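Vestitone reductase (Medicago sativa, PDB 2P4H) catalyses the stereospecific, NADPH-dependent reduction of (3R)-vestitone to the isoflavanol DMI, the penultimate step in the biosynthesis of the phytoalexin medicarpin. Local coordinates at residues T10-W16 and I190-C196; H226-R232 and F299-Y303. All blocks are in the same frame, centred on the assembly; numbering follows the deposited sequence.

Contact 1 (T10-W16 and I190-C196); sequences TGFLGSW and IVGRFVC
The ring of Phe12 is the main knob of this interface, pushed into a hollow that residues 190-196 form as the chain leaves its strand and curls back toward the helix. CG lies anti to the backbone N (chi1 165°), which swings the ring into the curl. On one side Phe12 CE2 meets Ile190 CG2 at 3.7 Å; on the other, Phe12 CE1 lies 3.6 Å from Phe194 CB, while Arg193 O faces the ring edge in its plane. Cys196 SG closes the hollow near the root of the side chain, 3.7 Å from Phe12 CA, and makes an oblique sulfur-aromatic contact with the Phe12 ring, 5.4 Å from its centroid. The six-membered ring of Trp16, one turn on, packs against the backbone at Arg193, with CE3 3.7 Å from Arg193 O. Val195 CG2 rests on Ser15 OG at 3.5 Å. That hydroxyl donates to Gly11 O at 2.7 Å and accepts from a water that in turn takes the N-H of Val195. Gly11 and Gly14 fit the Rossmann-type glycine-rich turn, predicted to bind NADP(+). Helix 201-206 also packs on Phe12, and Val227 of helix 227-239 touches Phe12, Trp16 and Ile190.

Contact 2 (H226-R232 and F299-Y303); sequences HVDDVAR and FDFKY
Asp300 O is held by both terminal nitrogens of Arg232, NH1 at 2.8 Å and NH2 at 3.0 Å, an end-on grip with the oxygen close to the guanidinium plane. A bend at chi3 (62°) turns the guanidinium toward this carbonyl, with Lys302 CB over one of its faces and Phe299 CZ touching NH1 obliquely. NH1 also forms a salt bridge to Asp229 OD1, although the hydrogen bond within it is weak. Without the guanidinium, as with an alanine here, Asp300 O would probably lose both donors and Asp229 its charged mate, and a gap would open beside Phe299 and Lys302.

The carboxylate of Asp229 spans two successive backbone N-H groups on its syn sides: Lys302 N reaches OD1 at 2.8 Å, nearly straight at 171°, and Tyr303 N reaches OD2 at 3.1 Å. Phe301 turns the edge of its ring to OD2, and Phe299 CE2 lies over the centre of one face of that ring.

Tyr303 is held at its hydroxyl and over one face of its ring. Its OH donates to Asp228 OD2 at 2.5 Å on the anti side, while the ring stacks face to face on His226, centroids 3.9 Å apart and planes at 17°. His226 ND1 caps the helix by accepting from Asp228 N in the ring plane, and its NE2 is bonded to Asp311, so both nitrogens are engaged. This is a side-chain N-cap whose imidazole also stacks on Tyr303, at the N-terminal turns of helix 227-239, where the loop between helices 292-296 and 305-319 is fastened.

In the fold
From the N terminus, the chain passes from strand 3-7 through the glycine-rich turn into helix 12-23. Contact 1 closes a loop of 173 residues, taking in most strands of the parallel sheet, when residues 190-196 return to that helix. The chain then reaches strand 219-226 and helix 227-239, and contact 2 closes a shorter loop of 66 residues when the segment before helix 305-319 comes back to the helix start. The loops follow in series, neither nesting nor crossing. Their contacts nevertheless touch: Val191 O probably bonds to Val227 N and Trp16 NE1 to Asp228 OD1. Helix 227-239 thus links the nucleotide-binding Rossmann core to the C-terminal part of the chain.

Contact 1 (T10-W16 and I190-C196)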
ATOM      1  N   THR A  10      -8.684  -0.855   9.746  1.00 16.26           N
ATOM      2  CA  THR A  10      -9.465  -2.006   9.302  1.00 16.32           C
ATOM      3  C   THR A  10      -9.266  -2.317   7.823  1.00 15.94           C
ATOM      4  O   THR A  10      -9.857  -3.257   7.295  1.00 16.57           O
ATOM      5  CB  THR A  10     -10.973  -1.816   9.576  1.00 18.52           C
ATOM      6  OG1 THR A  10     -11.433  -0.621   8.940  1.00 19.67           O
ATOM      7  CG2 THR A  10     -11.236  -1.734  11.076  1.00 19.13           C
ATOM      8  N   GLY A  11      -8.435  -1.527   7.151  1.00 14.39           N
ATOM      9  CA  GLY A  11      -8.175  -1.779   5.746  1.00 15.00           C
ATOM     10  C   GLY A  11      -7.196  -2.930   5.588  1.00 13.25           C
ATOM     11  O   GLY A  11      -6.572  -3.358   6.556  1.00 14.03           O
ATOM     12  N   PHE A  12      -7.063  -3.435   4.367  1.00 13.57           N
ATOM     13  CA  PHE A  12      -6.148  -4.535   4.083  1.00 12.07           C
ATOM     14  C   PHE A  12      -4.722  -4.244   4.561  1.00 11.74           C
ATOM     15  O   PHE A  12      -4.163  -4.988   5.373  1.00 12.02           O
ATOM     16  CB  PHE A  12      -6.178  -4.825   2.572  1.00 12.75           C
ATOM     17  CG  PHE A  12      -5.039  -5.678   2.066  1.00 11.66           C
ATOM     18  CD1 PHE A  12      -4.626  -6.820   2.750  1.00 12.59           C
ATOM     19  CD2 PHE A  12      -4.414  -5.359   0.864  1.00 13.49           C
ATOM     20  CE1 PHE A  12      -3.607  -7.630   2.240  1.00 12.40           C
ATOM     21  CE2 PHE A  12      -3.400  -6.162   0.348  1.00 13.00           C
ATOM     22  CZ  PHE A  12      -2.996  -7.297   1.033  1.00 12.92           C
ATOM     23  N   LEU A  13      -4.131  -3.160   4.078  1.00 12.34           N
ATOM     24  CA  LEU A  13      -2.765  -2.838   4.474  1.00 11.88           C
ATOM     25  C   LEU A  13      -2.660  -2.428   5.941  1.00 12.05           C
ATOM     26  O   LEU A  13      -1.786  -2.907   6.670  1.00 12.07           O
ATOM     27  CB  LEU A  13      -2.198  -1.725   3.587  1.00 13.08           C
ATOM     28  CG  LEU A  13      -0.743  -1.370   3.900  1.00 12.27           C
ATOM     29  CD1 LEU A  13       0.144  -2.597   3.727  1.00 13.72           C
ATOM     30  CD2 LEU A  13      -0.285  -0.237   2.993  1.00 14.20           C
ATOM     31  N   GLY A  14      -3.549  -1.539   6.374  1.00 11.87           N
ATOM     32  CA  GLY A  14      -3.517  -1.086   7.750  1.00 12.29           C
ATOM     33  C   GLY A  14      -3.614  -2.207   8.766  1.00 11.21           C
ATOM     34  O   GLY A  14      -2.847  -2.241   9.731  1.00 12.58           O
ATOM     35  N   SER A  15      -4.552  -3.127   8.561  1.00 12.02           N
ATOM     36  CA  SER A  15      -4.713  -4.222   9.506  1.00 12.77           C
ATOM     37  C   SER A  15      -3.503  -5.150   9.504  1.00 12.88           C
ATOM     38  O   SER A  15      -3.109  -5.656  10.555  1.00 13.98           O
ATOM     39  CB  SER A  15      -6.004  -5.007   9.228  1.00 13.20           C
ATOM     40  OG  SER A  15      -6.024  -5.582   7.935  1.00 13.27           O
ATOM     41  N   TRP A  16      -2.897  -5.372   8.341  1.00 11.44           N
ATOM     42  CA  TRP A  16      -1.728  -6.242   8.302  1.00 11.55           C
ATOM     43  C   TRP A  16      -0.568  -5.574   9.031  1.00 11.62           C
ATOM     44  O   TRP A  16       0.195  -6.230   9.741  1.00 12.15           O
ATOM     45  CB  TRP A  16      -1.314  -6.575   6.866  1.00 12.17           C
ATOM     46  CG  TRP A  16      -0.289  -7.663   6.860  1.00 11.86           C
ATOM     47  CD1 TRP A  16       1.070  -7.518   6.837  1.00 11.15           C
ATOM     48  CD2 TRP A  16      -0.540  -9.061   7.032  1.00 11.64           C
ATOM     49  NE1 TRP A  16       1.680  -8.743   6.994  1.00 12.47           N
ATOM     50  CE2 TRP A  16       0.711  -9.706   7.116  1.00 12.06           C
ATOM     51  CE3 TRP A  16      -1.708  -9.832   7.130  1.00 13.11           C
ATOM     52  CZ2 TRP A  16       0.831 -11.090   7.294  1.00 12.43           C
ATOM     53  CZ3 TRP A  16      -1.590 -11.205   7.310  1.00 14.66           C
ATOM     54  CH2 TRP A  16      -0.331 -11.819   7.389  1.00 13.86           C
ATOM     55  N   ILE A 190      -0.340  -4.882  -3.958  1.00  9.95           N
ATOM     56  CA  ILE A 190       0.046  -5.486  -2.679  1.00 10.11           C
ATOM     57  C   ILE A 190      -0.688  -6.819  -2.546  1.00 10.00           C
ATOM     58  O   ILE A 190      -1.921  -6.865  -2.585  1.00 10.78           O
ATOM     59  CB  ILE A 190      -0.327  -4.557  -1.518  1.00  9.75           C
ATOM     60  CG1 ILE A 190       0.323  -3.184  -1.730  1.00 11.09           C
ATOM     61  CG2 ILE A 190       0.121  -5.165  -0.195  1.00 11.70           C
ATOM     62  CD1 ILE A 190      -0.186  -2.127  -0.777  1.00 12.65           C
ATOM     63  N   VAL A 191       0.072  -7.898  -2.369  1.00  9.93           N
ATOM     64  CA  VAL A 191      -0.505  -9.240  -2.316  1.00 10.44           C
ATOM     65  C   VAL A 191       0.079 -10.121  -1.211  1.00  9.92           C
ATOM     66  O   VAL A 191       1.260 -10.025  -0.888  1.00 10.98           O
ATOM     67  CB  VAL A 191      -0.281  -9.937  -3.689  1.00  9.58           C
ATOM     68  CG1 VAL A 191      -0.870 -11.343  -3.691  1.00 11.52           C
ATOM     69  CG2 VAL A 191      -0.897  -9.090  -4.802  1.00 10.74           C
ATOM     70  N   GLY A 192      -0.761 -10.985  -0.641  1.00 10.46           N
ATOM     71  CA  GLY A 192      -0.321 -11.900   0.403  1.00 10.67           C
ATOM     72  C   GLY A 192      -1.506 -12.371   1.216  1.00 10.83           C
ATOM     73  O   GLY A 192      -2.632 -12.389   0.719  1.00 10.99           O
ATOM     74  N   ARG A 193      -1.262 -12.788   2.455  1.00 11.87           N
ATOM     75  CA  ARG A 193      -2.367 -13.197   3.313  1.00 12.68           C
ATOM     76  C   ARG A 193      -3.016 -11.899   3.780  1.00 12.52           C
ATOM     77  O   ARG A 193      -2.442 -10.821   3.626  1.00 14.20           O
ATOM     78  CB  ARG A 193      -1.871 -13.969   4.539  1.00 16.05           C
ATOM     79  CG  ARG A 193      -1.243 -15.319   4.258  1.00 17.90           C
ATOM     80  CD  ARG A 193      -0.995 -16.056   5.571  1.00 20.76           C
ATOM     81  NE  ARG A 193      -2.241 -16.259   6.304  1.00 22.47           N
ATOM     82  CZ  ARG A 193      -3.098 -17.251   6.076  1.00 22.99           C
ATOM     83  NH1 ARG A 193      -2.848 -18.153   5.137  1.00 22.81           N
ATOM     84  NH2 ARG A 193      -4.221 -17.325   6.776  1.00 23.97           N
ATOM     85  N   PHE A 194      -4.212 -12.000   4.345  1.00 12.13           N
ATOM     86  CA  PHE A 194      -4.915 -10.828   4.847  1.00 12.27           C
ATOM     87  C   PHE A 194      -5.826 -11.214   6.001  1.00 13.67           C
ATOM     88  O   PHE A 194      -6.251 -12.366   6.105  1.00 14.17           O
ATOM     89  CB  PHE A 194      -5.718 -10.160   3.720  1.00 12.35           C
ATOM     90  CG  PHE A 194      -6.669 -11.085   3.001  1.00 12.84           C
ATOM     91  CD1 PHE A 194      -7.997 -11.207   3.410  1.00 14.00           C
ATOM     92  CD2 PHE A 194      -6.240 -11.818   1.897  1.00 12.85           C
ATOM     93  CE1 PHE A 194      -8.880 -12.043   2.724  1.00 14.24           C
ATOM     94  CE2 PHE A 194      -7.111 -12.656   1.207  1.00 14.58           C
ATOM     95  CZ  PHE A 194      -8.436 -12.770   1.618  1.00 14.45           C
ATOM     96  N   VAL A 195      -6.106 -10.256   6.879  1.00 13.23           N
ATOM     97  CA  VAL A 195      -6.980 -10.516   8.018  1.00 14.33           C
ATOM     98  C   VAL A 195      -8.268  -9.702   7.955  1.00 14.44           C
ATOM     99  O   VAL A 195      -9.169  -9.902   8.772  1.00 15.70           O
ATOM    100  CB  VAL A 195      -6.273 -10.226   9.370  1.00 13.53           C
ATOM    101  CG1 VAL A 195      -5.107 -11.187   9.565  1.00 15.46           C
ATOM    102  CG2 VAL A 195      -5.796  -8.780   9.425  1.00 13.99           C
ATOM    103  N   CYS A 196      -8.359  -8.791   6.989  1.00 14.43           N
ATOM    104  CA  CYS A 196      -9.554  -7.965   6.837  1.00 14.93           C
ATOM    105  C   CYS A 196     -10.753  -8.804   6.381  1.00 16.21           C
ATOM    106  O   CYS A 196     -10.590  -9.861   5.767  1.00 16.38           O
ATOM    107  CB  CYS A 196      -9.289  -6.812   5.862  1.00 14.53           C
ATOM    108  SG  CYS A 196      -8.557  -7.297   4.293  1.00 14.55           S
TER
HETATM  109  O   HOH W   1      -5.092  -7.548   6.359  1.00 13.89           O

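Contact 2 (H226-R232 and F299-Y303)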
ATOM      1  N   HIS A 226       4.957  -8.233  -1.745  1.00 10.25           N
ATOM      2  CA  HIS A 226       4.320  -9.053  -0.717  1.00 10.25           C
ATOM      3  C   HIS A 226       3.907  -8.103   0.409  1.00 10.37           C
ATOM      4  O   HIS A 226       4.704  -7.274   0.853  1.00 10.53           O
ATOM      5  CB  HIS A 226       5.311 -10.097  -0.187  1.00 11.03           C
ATOM      6  CG  HIS A 226       4.684 -11.145   0.680  1.00 10.72           C
ATOM      7  ND1 HIS A 226       4.058 -10.850   1.872  1.00 11.48           N
ATOM      8  CD2 HIS A 226       4.589 -12.487   0.526  1.00 11.81           C
ATOM      9  CE1 HIS A 226       3.604 -11.967   2.415  1.00 11.92           C
ATOM     10  NE2 HIS A 226       3.913 -12.974   1.618  1.00 11.54           N
ATOM     11  N   VAL A 227       2.665  -8.223   0.869  1.00 10.25           N
ATOM     12  CA  VAL A 227       2.170  -7.349   1.924  1.00 10.51           C
ATOM     13  C   VAL A 227       3.040  -7.342   3.182  1.00 10.60           C
ATOM     14  O   VAL A 227       3.199  -6.301   3.818  1.00 11.22           O
ATOM     15  CB  VAL A 227       0.704  -7.703   2.306  1.00 10.49           C
ATOM     16  CG1 VAL A 227       0.640  -9.053   2.998  1.00 11.72           C
ATOM     17  CG2 VAL A 227       0.118  -6.611   3.194  1.00 11.03           C
ATOM     18  N   ASP A 228       3.615  -8.485   3.551  1.00 10.28           N
ATOM     19  CA  ASP A 228       4.441  -8.492   4.751  1.00 10.90           C
ATOM     20  C   ASP A 228       5.768  -7.771   4.525  1.00 10.51           C
ATOM     21  O   ASP A 228       6.372  -7.266   5.476  1.00 11.78           O
ATOM     22  CB  ASP A 228       4.678  -9.914   5.265  1.00 12.37           C
ATOM     23  CG  ASP A 228       5.140  -9.928   6.711  1.00 13.24           C
ATOM     24  OD1 ASP A 228       4.472  -9.283   7.546  1.00 13.22           O
ATOM     25  OD2 ASP A 228       6.167 -10.573   7.017  1.00 15.52           O
ATOM     26  N   ASP A 229       6.243  -7.725   3.282  1.00 11.01           N
ATOM     27  CA  ASP A 229       7.466  -6.975   3.033  1.00 11.11           C
ATOM     28  C   ASP A 229       7.132  -5.485   3.148  1.00 10.96           C
ATOM     29  O   ASP A 229       7.986  -4.686   3.527  1.00 10.48           O
ATOM     30  CB  ASP A 229       8.066  -7.293   1.660  1.00 10.46           C
ATOM     31  CG  ASP A 229       9.060  -8.447   1.714  1.00 11.76           C
ATOM     32  OD1 ASP A 229       9.780  -8.557   2.732  1.00 12.33           O
ATOM     33  OD2 ASP A 229       9.139  -9.227   0.744  1.00 12.30           O
ATOM     34  N   VAL A 230       5.891  -5.107   2.837  1.00 10.98           N
ATOM     35  CA  VAL A 230       5.509  -3.704   2.973  1.00 10.16           C
ATOM     36  C   VAL A 230       5.516  -3.347   4.461  1.00 10.47           C
ATOM     37  O   VAL A 230       5.984  -2.276   4.845  1.00 10.97           O
ATOM     38  CB  VAL A 230       4.106  -3.419   2.389  1.00  9.36           C
ATOM     39  CG1 VAL A 230       3.725  -1.965   2.652  1.00 11.25           C
ATOM     40  CG2 VAL A 230       4.102  -3.684   0.893  1.00 11.80           C
ATOM     41  N   ALA A 231       5.002  -4.246   5.299  1.00 11.11           N
ATOM     42  CA  ALA A 231       4.986  -4.002   6.738  1.00 11.60           C
ATOM     43  C   ALA A 231       6.430  -3.935   7.237  1.00 11.50           C
ATOM     44  O   ALA A 231       6.781  -3.068   8.034  1.00 12.32           O
ATOM     45  CB  ALA A 231       4.223  -5.114   7.460  1.00 12.46           C
ATOM     46  N   ARG A 232       7.267  -4.852   6.757  1.00 11.44           N
ATOM     47  CA  ARG A 232       8.671  -4.865   7.156  1.00 11.70           C
ATOM     48  C   ARG A 232       9.373  -3.571   6.735  1.00 11.69           C
ATOM     49  O   ARG A 232      10.200  -3.045   7.475  1.00 12.45           O
ATOM     50  CB  ARG A 232       9.389  -6.076   6.551  1.00 12.12           C
ATOM     51  CG  ARG A 232       8.974  -7.408   7.170  1.00 13.88           C
ATOM     52  CD  ARG A 232       9.706  -8.607   6.558  1.00 12.89           C
ATOM     53  NE  ARG A 232      11.150  -8.544   6.774  1.00 14.81           N
ATOM     54  CZ  ARG A 232      12.030  -8.110   5.877  1.00 14.10           C
ATOM     55  NH1 ARG A 232      11.626  -7.706   4.682  1.00 13.09           N
ATOM     56  NH2 ARG A 232      13.319  -8.055   6.185  1.00 17.15           N
ATOM     57  N   PHE A 299      17.471  -2.023   3.166  1.00 12.05           N
ATOM     58  CA  PHE A 299      16.316  -2.892   3.369  1.00 12.22           C
ATOM     59  C   PHE A 299      16.464  -4.163   2.542  1.00 12.55           C
ATOM     60  O   PHE A 299      16.933  -4.125   1.409  1.00 13.35           O
ATOM     61  CB  PHE A 299      15.027  -2.176   2.954  1.00 13.02           C
ATOM     62  CG  PHE A 299      13.794  -3.023   3.113  1.00 11.53           C
ATOM     63  CD1 PHE A 299      13.332  -3.369   4.380  1.00 12.27           C
ATOM     64  CD2 PHE A 299      13.109  -3.496   1.996  1.00 11.47           C
ATOM     65  CE1 PHE A 299      12.202  -4.177   4.532  1.00 11.64           C
ATOM     66  CE2 PHE A 299      11.976  -4.307   2.141  1.00 11.58           C
ATOM     67  CZ  PHE A 299      11.525  -4.645   3.410  1.00 11.35           C
ATOM     68  N   ASP A 300      16.060  -5.290   3.114  1.00 12.92           N
ATOM     69  CA  ASP A 300      16.137  -6.565   2.411  1.00 13.67           C
ATOM     70  C   ASP A 300      14.755  -7.193   2.341  1.00 12.85           C
ATOM     71  O   ASP A 300      14.087  -7.344   3.363  1.00 13.37           O
ATOM     72  CB  ASP A 300      17.085  -7.529   3.131  1.00 17.63           C
ATOM     73  CG  ASP A 300      18.521  -7.045   3.132  1.00 20.77           C
ATOM     74  OD1 ASP A 300      18.798  -5.995   3.748  1.00 29.61           O
ATOM     75  OD2 ASP A 300      19.375  -7.718   2.518  1.00 29.58           O
ATOM     76  N   PHE A 301      14.326  -7.547   1.134  1.00 12.36           N
ATOM     77  CA  PHE A 301      13.031  -8.188   0.967  1.00 12.67           C
ATOM     78  C   PHE A 301      13.129  -9.634   1.432  1.00 13.06           C
ATOM     79  O   PHE A 301      14.111 -10.326   1.153  1.00 15.06           O
ATOM     80  CB  PHE A 301      12.570  -8.123  -0.490  1.00 12.10           C
ATOM     81  CG  PHE A 301      12.080  -6.766  -0.898  1.00 11.69           C
ATOM     82  CD1 PHE A 301      12.972  -5.778  -1.301  1.00 11.65           C
ATOM     83  CD2 PHE A 301      10.729  -6.454  -0.808  1.00 12.01           C
ATOM     84  CE1 PHE A 301      12.523  -4.492  -1.603  1.00 12.40           C
ATOM     85  CE2 PHE A 301      10.267  -5.172  -1.106  1.00 12.09           C
ATOM     86  CZ  PHE A 301      11.164  -4.189  -1.502  1.00 11.86           C
ATOM     87  N   LYS A 302      12.099 -10.080   2.139  1.00 12.48           N
ATOM     88  CA  LYS A 302      12.053 -11.427   2.695  1.00 12.73           C
ATOM     89  C   LYS A 302      11.326 -12.463   1.842  1.00 13.80           C
ATOM     90  O   LYS A 302      11.680 -13.645   1.861  1.00 14.97           O
ATOM     91  CB  LYS A 302      11.395 -11.361   4.076  1.00 14.12           C
ATOM     92  CG  LYS A 302      11.129 -12.706   4.736  1.00 15.13           C
ATOM     93  CD  LYS A 302      10.514 -12.517   6.114  1.00 16.67           C
ATOM     94  CE  LYS A 302      10.190 -13.851   6.771  1.00 19.33           C
ATOM     95  NZ  LYS A 302       9.612 -13.676   8.131  1.00 23.85           N
ATOM     96  N   TYR A 303      10.336 -12.023   1.075  1.00 12.65           N
ATOM     97  CA  TYR A 303       9.528 -12.942   0.282  1.00 13.09           C
ATOM     98  C   TYR A 303       9.771 -12.985  -1.219  1.00 13.27           C
ATOM     99  O   TYR A 303      10.170 -11.999  -1.833  1.00 13.16           O
ATOM    100  CB  TYR A 303       8.055 -12.637   0.545  1.00 13.36           C
ATOM    101  CG  TYR A 303       7.708 -12.685   2.010  1.00 12.77           C
ATOM    102  CD1 TYR A 303       7.424 -13.898   2.636  1.00 14.08           C
ATOM    103  CD2 TYR A 303       7.698 -11.526   2.784  1.00 12.95           C
ATOM    104  CE1 TYR A 303       7.137 -13.955   3.995  1.00 15.15           C
ATOM    105  CE2 TYR A 303       7.415 -11.572   4.147  1.00 14.16           C
ATOM    106  CZ  TYR A 303       7.134 -12.790   4.745  1.00 15.02           C
ATOM    107  OH  TYR A 303       6.843 -12.841   6.086  1.00 17.01           O
TER
HETATM  108  O   HOH W   2       7.770 -11.375   8.948  1.00 28.08           O